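Local structure of particle-associated glycoside hydrolase (Acinetobacter phage Fri1, 6C72) at residues Leu317-Asn323 against Phe350-Lys356; Glu378-Leu382 against Gly405-Lys409; Leu382-Thr388 against Gly410-Thr415; Leu422-Phe428 against Phe444-Leu450. The protein probably degrades the capsular polysaccharide of Acinetobacter baumannii as a trimeric phage tailspike, a depolymerase that helps the virus reach the host cell surface. One frame throughout, in Å; residues are numbered along the deposited sequence.

Overall arrangement
From the N terminus, contact 1 comes first: it closes the chain from 317-323 to 350-356 and pairs two successive coils of the parallel beta-helix. It touches contact 2, since strands 354-357 and 378-379 are neighbours. Contact 2 sets the loop 405-409 on the turn after strand 378-379. Contact 3 crosses contact 2 along the sequence and shares Leu382 with it, pairing the short strands 384-385 and 412-413; the centres of contacts 2 and 3 are about 11 Å apart. Contact 4 closes last, between 422-428 and 444-450, and meets contact 3 where Phe411 packs on Ile423 and Phe428. Contacts 1, 2 and 4 touch the second subunit; contact 3 does not.

Contact 1: residues Leu317-Asn323 against Phe350-Lys356; sequences LINCVFN and FLNCRFK
Phe322 and Phe355 lie side by side in an offset stack, their centroids 4.8 Å apart and their planes 26° from parallel, with Phe322 CD2 over one face of the Phe355 ring. This is the tight, buried side of two neighbouring rungs of a right-handed parallel beta-helix. Phe322 CZ also meets the edge of the Phe350 ring, 3.9 Å from CE1, and Leu317 CD1 reaches that same Phe350 CE1 at 3.6 Å. Cys353 SG fits beside the Phe322 ring and receives a weak hydrogen bond from Cys320 N. Parallel backbone bonds, such as Lys356 N to Phe322 O at 2.7 Å, keep equivalent residues in step.

On the other face Ile318, Arg354 and Lys356 are only partly buried. There Arg354, bent at chi3 (-57°), turns its guanidinium back so that NH1 and NH2 both grip Asn319 OD1 end-on, the NH2 bond being 3.1 Å. The extended Lys356 chain passes Val321 CG1 with its CD at 3.9 Å. Asn352 ND2 bonds to Asp279 of the second subunit.

On the adjoining coils, Phe287 next to Phe322 and Phe379 next to Phe355 continue the row of rings, and Val334 of strand 333-336 touches Phe322, Phe350 and Phe355.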
# COMPACT_ATOMS: atom_id res chain seq x y z
N LEU A 317 0.75 -3.55 -10.25
CA LEU A 317 1.89 -3.29 -11.12
C LEU A 317 2.68 -2.11 -10.54
O LEU A 317 2.21 -0.97 -10.56
CB LEU A 317 1.40 -3.02 -12.54
CG LEU A 317 0.54 -4.17 -13.06
CD1 LEU A 317 -0.94 -3.78 -13.23
CD2 LEU A 317 1.11 -4.76 -14.35
N ILE A 318 3.87 -2.40 -10.02
CA ILE A 318 4.70 -1.42 -9.32
C ILE A 318 5.96 -1.19 -10.15
O ILE A 318 6.68 -2.15 -10.47
CB ILE A 318 5.09 -1.90 -7.91
CG1 ILE A 318 3.90 -2.53 -7.20
CG2 ILE A 318 5.68 -0.76 -7.10
CD1 ILE A 318 4.28 -3.40 -5.99
N ASN A 319 6.23 0.07 -10.49
CA ASN A 319 7.47 0.46 -11.17
C ASN A 319 7.67 -0.37 -12.44
O ASN A 319 8.76 -0.87 -12.71
CB ASN A 319 8.66 0.34 -10.21
CG ASN A 319 9.94 0.91 -10.79
OD1 ASN A 319 9.90 1.76 -11.68
ND2 ASN A 319 11.07 0.43 -10.31
N CYS A 320 6.61 -0.53 -13.21
CA CYS A 320 6.66 -1.26 -14.47
C CYS A 320 6.64 -0.29 -15.63
O CYS A 320 6.26 0.88 -15.48
CB CYS A 320 5.47 -2.24 -14.58
SG CYS A 320 5.53 -3.59 -13.38
N VAL A 321 7.10 -0.76 -16.78
CA VAL A 321 7.10 0.02 -18.02
C VAL A 321 6.18 -0.66 -19.02
O VAL A 321 6.29 -1.87 -19.25
CB VAL A 321 8.52 0.17 -18.60
CG1 VAL A 321 8.46 0.85 -19.98
CG2 VAL A 321 9.43 0.95 -17.65
N PHE A 322 5.27 0.11 -19.60
CA PHE A 322 4.46 -0.31 -20.73
C PHE A 322 4.88 0.55 -21.91
O PHE A 322 4.76 1.78 -21.85
CB PHE A 322 2.97 -0.15 -20.43
CG PHE A 322 2.54 -0.81 -19.16
CD1 PHE A 322 2.18 -2.16 -19.15
CD2 PHE A 322 2.47 -0.09 -17.98
CE1 PHE A 322 1.78 -2.78 -17.98
CE2 PHE A 322 2.05 -0.70 -16.80
CZ PHE A 322 1.71 -2.05 -16.79
N ASN A 323 5.37 -0.08 -22.97
CA ASN A 323 5.99 0.66 -24.06
C ASN A 323 5.59 0.03 -25.38
O ASN A 323 5.75 -1.17 -25.58
CB ASN A 323 7.52 0.67 -23.88
CG ASN A 323 8.21 1.63 -24.81
OD1 ASN A 323 7.56 2.34 -25.58
ND2 ASN A 323 9.53 1.68 -24.74
N PHE A 350 -2.07 0.69 -10.77
CA PHE A 350 -0.87 1.10 -11.50
C PHE A 350 -0.13 2.10 -10.63
O PHE A 350 -0.60 3.23 -10.43
CB PHE A 350 -1.23 1.69 -12.87
CG PHE A 350 -1.91 0.71 -13.80
CD1 PHE A 350 -1.17 -0.17 -14.58
CD2 PHE A 350 -3.28 0.69 -13.92
CE1 PHE A 350 -1.77 -1.06 -15.45
CE2 PHE A 350 -3.90 -0.21 -14.78
CZ PHE A 350 -3.14 -1.09 -15.56
N LEU A 351 1.02 1.67 -10.11
CA LEU A 351 1.84 2.44 -9.17
C LEU A 351 3.24 2.62 -9.75
O LEU A 351 3.86 1.63 -10.17
CB LEU A 351 1.92 1.73 -7.82
CG LEU A 351 0.63 1.26 -7.17
CD1 LEU A 351 0.92 0.49 -5.90
CD2 LEU A 351 -0.27 2.45 -6.86
N ASN A 352 3.71 3.86 -9.78
CA ASN A 352 5.08 4.19 -10.20
C ASN A 352 5.40 3.67 -11.60
O ASN A 352 6.55 3.40 -11.91
CB ASN A 352 6.12 3.68 -9.20
CG ASN A 352 5.84 4.10 -7.76
OD1 ASN A 352 5.00 4.96 -7.50
ND2 ASN A 352 6.59 3.54 -6.82
N CYS A 353 4.39 3.53 -12.45
CA CYS A 353 4.59 2.95 -13.76
C CYS A 353 4.80 4.04 -14.81
O CYS A 353 4.43 5.20 -14.63
CB CYS A 353 3.39 2.09 -14.17
SG CYS A 353 3.16 0.58 -13.18
N ARG A 354 5.36 3.62 -15.95
CA ARG A 354 5.64 4.52 -17.06
C ARG A 354 5.02 3.95 -18.32
O ARG A 354 5.25 2.78 -18.67
CB ARG A 354 7.13 4.75 -17.23
CG ARG A 354 7.64 5.64 -16.13
CD ARG A 354 9.13 5.72 -16.02
NE ARG A 354 9.79 4.43 -15.81
CZ ARG A 354 9.65 3.67 -14.73
NH1 ARG A 354 8.82 4.03 -13.75
NH2 ARG A 354 10.34 2.53 -14.63
N PHE A 355 4.17 4.75 -18.96
CA PHE A 355 3.54 4.40 -20.22
C PHE A 355 4.28 5.19 -21.30
O PHE A 355 4.20 6.43 -21.35
CB PHE A 355 2.05 4.72 -20.19
CG PHE A 355 1.28 3.89 -19.20
CD1 PHE A 355 1.34 4.14 -17.84
CD2 PHE A 355 0.46 2.84 -19.63
CE1 PHE A 355 0.62 3.38 -16.93
CE2 PHE A 355 -0.26 2.07 -18.72
CZ PHE A 355 -0.18 2.34 -17.37
N LYS A 356 5.04 4.48 -22.13
CA LYS A 356 5.94 5.10 -23.09
C LYS A 356 5.46 4.83 -24.51
O LYS A 356 4.74 3.86 -24.78
CB LYS A 356 7.36 4.57 -22.92
CG LYS A 356 8.02 4.95 -21.61
CD LYS A 356 9.38 4.30 -21.48
CE LYS A 356 10.05 4.66 -20.17
NZ LYS A 356 11.29 3.88 -19.97

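Contact 2: residues Glu378-Leu382 against Gly405-Lys409; sequences EFDTL and GKDLK. With ZN (zinc ion), chain K.
Asp380 and Lys406 lie opposite each other where the chain leaves strand 378-379, and the loop 405-409 meets this turn without forming a strand. Asp380 O receives Asp407 N at 3.1 Å and, through a weak, bent bond, Lys406 N as well, so one carbonyl holds two successive amides. Gly405, with positive phi, gives its N-H to a water that lies 2.8 Å from Thr381 O and is also near Phe379 O.

Among the side chains, Lys406 is extended beyond CG and runs across Asp380, bringing NZ to OD1 at 3.0 Å in a salt bridge. The ammonium comes from above the carboxylate plane, while OD2 is held by Gly357 N. Thr381 OG1 stands anti to its own nitrogen (chi1 -176°), which lets the hydroxyl accept a hydrogen bond from Leu408 N at 3.3 Å and sets it alongside Leu408 CB. A second water joins Thr381 OG1 to Asp407 OD2, an oxygen that also forms a salt bridge with Lys358. Beyond the polar part, Leu382 CD1 touches Leu408 CD1 at 3.9 Å.

Glu378, in the strand before the turn, binds a zinc ion through OE1 at 2.1 Å, and the same oxygen accepts the Trp404 indole N-H. Lys406 makes a cation-pi contact with Trp404 too. Charge and hydrogen bonds thus tie loop to strand: Asp380 is shared by Lys406 and Gly357 N, and Asp407 pairs with Lys358.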
# COMPACT_ATOMS: atom_id res chain seq x y z
N GLU A 378 3.65 7.87 -15.30
CA GLU A 378 4.00 8.77 -16.39
C GLU A 378 3.33 8.32 -17.68
O GLU A 378 3.24 7.12 -17.96
CB GLU A 378 5.51 8.83 -16.61
CG GLU A 378 6.31 9.31 -15.42
CD GLU A 378 7.80 9.39 -15.74
OE1 GLU A 378 8.14 9.89 -16.83
OE2 GLU A 378 8.62 8.92 -14.91
N PHE A 379 2.84 9.28 -18.46
CA PHE A 379 2.14 8.99 -19.71
C PHE A 379 2.76 9.80 -20.84
O PHE A 379 2.83 11.04 -20.75
CB PHE A 379 0.65 9.30 -19.57
CG PHE A 379 -0.06 8.40 -18.60
CD1 PHE A 379 -0.63 7.20 -19.02
CD2 PHE A 379 -0.15 8.74 -17.26
CE1 PHE A 379 -1.29 6.35 -18.13
CE2 PHE A 379 -0.82 7.90 -16.36
CZ PHE A 379 -1.38 6.70 -16.80
N ASP A 380 3.25 9.12 -21.89
CA ASP A 380 3.74 9.81 -23.08
C ASP A 380 2.61 10.35 -23.95
O ASP A 380 2.83 11.28 -24.73
CB ASP A 380 4.62 8.89 -23.93
CG ASP A 380 6.03 8.78 -23.41
OD1 ASP A 380 6.34 9.41 -22.38
OD2 ASP A 380 6.84 8.04 -24.02
N THR A 381 1.42 9.76 -23.86
CA THR A 381 0.30 10.15 -24.69
C THR A 381 -0.96 10.12 -23.82
O THR A 381 -0.84 10.29 -22.60
CB THR A 381 0.20 9.22 -25.92
OG1 THR A 381 -0.84 9.65 -26.80
CG2 THR A 381 -0.02 7.76 -25.51
N LEU A 382 -2.13 9.91 -24.42
CA LEU A 382 -3.38 9.81 -23.66
C LEU A 382 -3.23 8.86 -22.48
O LEU A 382 -2.66 7.77 -22.61
CB LEU A 382 -4.51 9.27 -24.55
CG LEU A 382 -4.86 9.96 -25.87
CD1 LEU A 382 -5.87 9.10 -26.59
CD2 LEU A 382 -5.41 11.37 -25.64
N GLY A 405 2.37 14.48 -22.72
CA GLY A 405 1.88 15.00 -23.99
C GLY A 405 2.89 14.96 -25.11
O GLY A 405 2.89 15.85 -25.96
N LYS A 406 3.76 13.95 -25.13
CA LYS A 406 4.75 13.85 -26.19
C LYS A 406 4.08 13.52 -27.52
O LYS A 406 4.49 14.04 -28.57
CB LYS A 406 5.80 12.80 -25.83
CG LYS A 406 6.56 13.13 -24.55
CD LYS A 406 7.54 12.03 -24.13
CE LYS A 406 8.11 12.29 -22.73
NZ LYS A 406 8.80 11.10 -22.13
N ASP A 407 3.05 12.69 -27.50
CA ASP A 407 2.33 12.34 -28.72
C ASP A 407 1.01 13.09 -28.78
O ASP A 407 0.97 14.25 -29.20
CB ASP A 407 2.10 10.83 -28.80
CG ASP A 407 1.79 10.36 -30.21
OD1 ASP A 407 1.87 11.18 -31.15
OD2 ASP A 407 1.45 9.17 -30.38
N LEU A 408 -0.08 12.43 -28.39
CA LEU A 408 -1.38 13.10 -28.32
C LEU A 408 -1.48 13.97 -27.07
O LEU A 408 -0.94 13.65 -26.01
CB LEU A 408 -2.52 12.08 -28.35
CG LEU A 408 -2.61 11.28 -29.65
CD1 LEU A 408 -3.79 10.31 -29.64
CD2 LEU A 408 -2.67 12.21 -30.86
N LYS A 409 -2.18 15.09 -27.21
CA LYS A 409 -2.27 16.09 -26.16
C LYS A 409 -3.49 15.96 -25.26
O LYS A 409 -3.62 16.72 -24.30
CB LYS A 409 -2.27 17.49 -26.78
CG LYS A 409 -1.08 17.78 -27.68
CD LYS A 409 0.18 17.97 -26.86
CE LYS A 409 1.35 18.43 -27.72
NZ LYS A 409 2.53 18.71 -26.86
ZN ZN K . 9.96 9.88 -17.91
O HOH W 1 0.39 12.74 -21.86
O HOH W 2 -1.02 7.94 -29.03

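Contact 3: residues Leu382-Thr388 against Gly410-Thr415; sequences LAFSTTT and GFSYNT
Phe384 and Ser412 are paired in register in a two-strand parallel pairing, 384-385 with 412-413, formed beside strand 360-363 of the beta-helix. Tyr413 N gives its hydrogen to Phe384 O at 2.9 Å, and Thr386 N returns one to Tyr413 O.

Phe411 CG is anti to its backbone N (chi1 172°), which swings the ring back to the first segment, where CZ lies 4.1 Å from Phe384 CD2 at the edge of the Phe384 ring. The two side chains run alongside each other, with ring planes 45° apart, and the Phe411 ring also stacks on Phe433. On the Ser385 and Tyr413 face, the branches of Leu382 part: CD1 rests on Tyr413 CB at 3.6 Å, while CD2 packs over the Gly410 carbonyl. Ser385 OG lies against Tyr413 CD2.

Past the strands, Asn414 takes a positive phi and extends its amide to Thr386 O, with ND2 at 3.0 Å; that nitrogen also bonds Thr389 OG1. Thr386 and Thr415 cross at about a right angle, their OG1 atoms 3.0 Å apart. Thr415 OG1 donates to Tyr413 O at 2.8 Å from above the carbonyl plane, on the face opposite to Thr386 N.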
# COMPACT_ATOMS: atom_id res chain seq x y z
N LEU A 382 -2.13 9.91 -24.42
CA LEU A 382 -3.38 9.81 -23.66
C LEU A 382 -3.23 8.86 -22.48
O LEU A 382 -2.66 7.77 -22.61
CB LEU A 382 -4.51 9.27 -24.55
CG LEU A 382 -4.86 9.96 -25.87
CD1 LEU A 382 -5.87 9.10 -26.59
CD2 LEU A 382 -5.41 11.37 -25.64
N ALA A 383 -3.77 9.27 -21.34
CA ALA A 383 -3.78 8.35 -20.21
C ALA A 383 -4.78 7.21 -20.42
O ALA A 383 -4.48 6.06 -20.10
CB ALA A 383 -4.08 9.09 -18.91
N PHE A 384 -5.95 7.51 -20.98
CA PHE A 384 -7.02 6.53 -21.16
C PHE A 384 -7.52 6.56 -22.60
O PHE A 384 -7.78 7.63 -23.14
CB PHE A 384 -8.21 6.79 -20.23
CG PHE A 384 -7.89 6.61 -18.79
CD1 PHE A 384 -7.96 5.36 -18.20
CD2 PHE A 384 -7.47 7.70 -18.03
CE1 PHE A 384 -7.65 5.19 -16.87
CE2 PHE A 384 -7.15 7.54 -16.70
CZ PHE A 384 -7.24 6.28 -16.11
N SER A 385 -7.68 5.38 -23.19
CA SER A 385 -8.27 5.26 -24.52
C SER A 385 -9.32 4.15 -24.45
O SER A 385 -8.98 2.96 -24.42
CB SER A 385 -7.19 4.96 -25.57
OG SER A 385 -7.71 5.07 -26.88
N THR A 386 -10.58 4.54 -24.39
CA THR A 386 -11.69 3.60 -24.29
C THR A 386 -12.20 3.28 -25.69
O THR A 386 -12.84 4.12 -26.33
CB THR A 386 -12.79 4.18 -23.41
OG1 THR A 386 -12.26 4.50 -22.13
CG2 THR A 386 -13.92 3.18 -23.23
N THR A 387 -11.96 2.05 -26.14
CA THR A 387 -12.42 1.69 -27.48
C THR A 387 -13.94 1.58 -27.52
O THR A 387 -14.58 2.10 -28.44
CB THR A 387 -11.77 0.36 -27.90
OG1 THR A 387 -10.36 0.43 -27.71
CG2 THR A 387 -12.04 0.07 -29.37
N THR A 388 -14.54 0.95 -26.51
CA THR A 388 -15.97 0.67 -26.51
C THR A 388 -16.73 1.89 -26.02
O THR A 388 -16.62 2.28 -24.86
CB THR A 388 -16.29 -0.55 -25.65
OG1 THR A 388 -15.41 -1.63 -25.99
CG2 THR A 388 -17.74 -0.98 -25.87
N GLY A 410 -4.40 15.04 -25.55
CA GLY A 410 -5.62 14.92 -24.77
C GLY A 410 -5.43 14.16 -23.47
O GLY A 410 -4.42 13.50 -23.22
N PHE A 411 -6.43 14.27 -22.60
CA PHE A 411 -6.41 13.45 -21.39
C PHE A 411 -6.86 12.03 -21.68
O PHE A 411 -6.30 11.07 -21.15
CB PHE A 411 -7.27 14.09 -20.30
CG PHE A 411 -7.46 13.21 -19.09
CD1 PHE A 411 -6.52 13.19 -18.08
CD2 PHE A 411 -8.59 12.42 -18.95
CE1 PHE A 411 -6.68 12.40 -16.96
CE2 PHE A 411 -8.77 11.63 -17.84
CZ PHE A 411 -7.82 11.61 -16.85
N SER A 412 -7.87 11.88 -22.52
CA SER A 412 -8.46 10.58 -22.79
C SER A 412 -9.16 10.64 -24.13
O SER A 412 -9.39 11.71 -24.69
CB SER A 412 -9.43 10.17 -21.67
OG SER A 412 -10.50 11.10 -21.56
N TYR A 413 -9.48 9.47 -24.64
CA TYR A 413 -10.28 9.32 -25.85
C TYR A 413 -11.52 8.52 -25.50
O TYR A 413 -11.41 7.45 -24.88
CB TYR A 413 -9.47 8.63 -26.96
CG TYR A 413 -10.33 8.05 -28.05
CD1 TYR A 413 -10.95 8.87 -29.00
CD2 TYR A 413 -10.55 6.67 -28.12
CE1 TYR A 413 -11.75 8.33 -29.98
CE2 TYR A 413 -11.35 6.13 -29.11
CZ TYR A 413 -11.95 6.95 -30.03
OH TYR A 413 -12.75 6.40 -31.01
N ASN A 414 -12.69 9.05 -25.84
CA ASN A 414 -13.94 8.27 -25.78
C ASN A 414 -14.19 7.70 -24.38
O ASN A 414 -14.73 6.61 -24.24
CB ASN A 414 -13.91 7.15 -26.83
CG ASN A 414 -15.28 6.58 -27.12
OD1 ASN A 414 -16.29 7.28 -27.09
ND2 ASN A 414 -15.33 5.28 -27.42
N THR A 415 -13.77 8.42 -23.34
CA THR A 415 -13.84 7.94 -21.97
C THR A 415 -14.93 8.66 -21.19
O THR A 415 -15.20 9.84 -21.43
CB THR A 415 -12.47 8.10 -21.30
OG1 THR A 415 -11.51 7.36 -22.06
CG2 THR A 415 -12.47 7.57 -19.89

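Contact 4: residues Leu422-Phe428 against Phe444-Leu450; sequences LIEGNRF and FGVNTFL. With ZN (zinc ion), chain I.
Asn426 and Asn447 form an asparagine pair at the matching bends of two successive coils of the parallel beta-helix, beside the zinc-binding Glu424. The two side chains lie alongside each other with amide planes only 13° apart. Asn447 OD1 accepts from both Asn426 N and Asn426 ND2, each at 2.9 Å. At its other end Asn447 ND2 donates to Ile423 O along a nearly straight N-H (173°), but reaches that oxygen from above the carbonyl plane; Gly445 N approaches from the other face. The amide of Asn447 is therefore fixed in its rotation by three bonds, bridging the strand before the bend to the turn itself. The Asn426 amide is also held by the preceding coil, its ND2 donating to Phe398 O and its OD1 accepting from Asn401 N.

Such stacked asparagines at turns are a familiar feature of parallel beta-helices, and here the coil resumes beyond them with Thr448 N bonded to Asn426 O and Phe428 N to Thr448 O. On the buried side Phe428 CD2 comes to 3.4 Å from Phe449 CE1; the planes are 26° from parallel, but the rings are slid apart and barely overlap. Phe428 CE2 packs on Asn447 CB, and Ile423 CG2 lies 3.9 Å from Phe444 CD2.

On the outer side Glu424, with CG anti to its nitrogen and the chain extended, binds zinc with both carboxylate oxygens, OE2 at 2.3 Å, and two waters also bind the metal. A further water links OE2 to Val446 N. Gly425 O accepts a hydrogen bond from Lys370 of the second subunit.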
# COMPACT_ATOMS: atom_id res chain seq x y z
N LEU A 422 -11.55 10.71 -8.92
CA LEU A 422 -10.85 11.87 -8.40
C LEU A 422 -9.54 12.10 -9.15
O LEU A 422 -8.70 11.19 -9.24
CB LEU A 422 -10.57 11.72 -6.90
CG LEU A 422 -9.76 12.85 -6.24
CD1 LEU A 422 -10.46 14.19 -6.42
CD2 LEU A 422 -9.55 12.56 -4.77
N ILE A 423 -9.36 13.31 -9.66
CA ILE A 423 -8.19 13.73 -10.41
C ILE A 423 -7.48 14.80 -9.59
O ILE A 423 -7.98 15.93 -9.46
CB ILE A 423 -8.57 14.23 -11.81
CG1 ILE A 423 -9.25 13.10 -12.59
CG2 ILE A 423 -7.36 14.83 -12.54
CD1 ILE A 423 -9.71 13.49 -13.96
N GLU A 424 -6.32 14.46 -9.03
CA GLU A 424 -5.70 15.26 -7.99
C GLU A 424 -4.18 15.09 -8.01
O GLU A 424 -3.68 13.98 -8.18
CB GLU A 424 -6.26 14.86 -6.63
CG GLU A 424 -5.51 15.39 -5.43
CD GLU A 424 -6.15 14.95 -4.12
OE1 GLU A 424 -5.98 13.77 -3.75
OE2 GLU A 424 -6.85 15.78 -3.49
N GLY A 425 -3.46 16.19 -7.80
CA GLY A 425 -2.02 16.15 -7.67
C GLY A 425 -1.25 15.87 -8.94
O GLY A 425 -0.06 15.56 -8.86
N ASN A 426 -1.89 15.93 -10.11
CA ASN A 426 -1.28 15.56 -11.38
C ASN A 426 -0.54 16.73 -12.02
O ASN A 426 -0.83 17.90 -11.75
CB ASN A 426 -2.35 15.02 -12.33
CG ASN A 426 -3.05 13.78 -11.77
OD1 ASN A 426 -2.52 12.67 -11.82
ND2 ASN A 426 -4.23 13.98 -11.19
N ARG A 427 0.42 16.40 -12.88
CA ARG A 427 1.11 17.38 -13.72
C ARG A 427 0.64 17.21 -15.16
O ARG A 427 0.92 16.19 -15.79
CB ARG A 427 2.62 17.24 -13.62
CG ARG A 427 3.14 17.62 -12.27
CD ARG A 427 4.44 18.35 -12.43
NE ARG A 427 5.37 17.56 -13.20
CZ ARG A 427 6.68 17.73 -13.16
NH1 ARG A 427 7.19 18.68 -12.38
NH2 ARG A 427 7.48 16.95 -13.88
N PHE A 428 -0.03 18.22 -15.67
CA PHE A 428 -0.60 18.19 -17.01
C PHE A 428 0.26 19.06 -17.93
O PHE A 428 0.15 20.29 -17.92
CB PHE A 428 -2.06 18.66 -16.99
CG PHE A 428 -3.00 17.71 -16.28
CD1 PHE A 428 -3.20 16.43 -16.76
CD2 PHE A 428 -3.71 18.12 -15.16
CE1 PHE A 428 -4.09 15.56 -16.11
CE2 PHE A 428 -4.59 17.27 -14.52
CZ PHE A 428 -4.78 15.99 -14.99
N PHE A 444 -12.10 17.15 -9.45
CA PHE A 444 -10.76 17.69 -9.61
C PHE A 444 -10.36 18.36 -8.30
O PHE A 444 -11.08 19.23 -7.80
CB PHE A 444 -10.72 18.73 -10.73
CG PHE A 444 -10.86 18.16 -12.11
CD1 PHE A 444 -12.12 17.90 -12.63
CD2 PHE A 444 -9.74 17.93 -12.89
CE1 PHE A 444 -12.26 17.37 -13.92
CE2 PHE A 444 -9.87 17.40 -14.18
CZ PHE A 444 -11.12 17.12 -14.69
N GLY A 445 -9.22 17.96 -7.75
CA GLY A 445 -8.57 18.68 -6.69
C GLY A 445 -7.54 19.65 -7.23
O GLY A 445 -7.66 20.17 -8.35
N VAL A 446 -6.50 19.91 -6.44
CA VAL A 446 -5.36 20.65 -6.94
C VAL A 446 -4.66 19.81 -8.00
O VAL A 446 -4.41 18.62 -7.80
CB VAL A 446 -4.40 21.01 -5.80
CG1 VAL A 446 -3.12 21.61 -6.37
CG2 VAL A 446 -5.06 21.98 -4.84
N ASN A 447 -4.34 20.44 -9.14
CA ASN A 447 -3.50 19.85 -10.18
C ASN A 447 -2.59 20.96 -10.72
O ASN A 447 -2.82 22.15 -10.50
CB ASN A 447 -4.32 19.21 -11.31
CG ASN A 447 -5.08 17.96 -10.85
OD1 ASN A 447 -4.51 16.86 -10.76
ND2 ASN A 447 -6.37 18.12 -10.56
N THR A 448 -1.51 20.55 -11.39
CA THR A 448 -0.57 21.50 -11.97
C THR A 448 -0.70 21.50 -13.48
O THR A 448 -0.54 20.46 -14.12
CB THR A 448 0.87 21.17 -11.56
OG1 THR A 448 0.96 21.24 -10.14
CG2 THR A 448 1.85 22.19 -12.18
N PHE A 449 -0.93 22.68 -14.06
CA PHE A 449 -1.14 22.81 -15.50
C PHE A 449 0.06 23.50 -16.11
O PHE A 449 0.44 24.60 -15.69
CB PHE A 449 -2.46 23.53 -15.78
CG PHE A 449 -3.63 22.81 -15.21
CD1 PHE A 449 -4.28 21.81 -15.95
CD2 PHE A 449 -4.05 23.05 -13.92
CE1 PHE A 449 -5.36 21.09 -15.42
CE2 PHE A 449 -5.13 22.33 -13.38
CZ PHE A 449 -5.78 21.34 -14.14
N LEU A 450 0.70 22.83 -17.07
CA LEU A 450 1.94 23.29 -17.67
C LEU A 450 1.76 23.48 -19.17
O LEU A 450 0.91 22.85 -19.80
CB LEU A 450 3.08 22.30 -17.42
CG LEU A 450 3.36 22.05 -15.94
CD1 LEU A 450 4.19 20.78 -15.77
CD2 LEU A 450 4.06 23.26 -15.37
ZN ZN I . -6.48 14.60 -1.52
O HOH W 3 -6.44 18.40 -3.89
O HOH W 4 -7.51 16.59 -0.50
O HOH W 5 -7.85 12.79 -1.54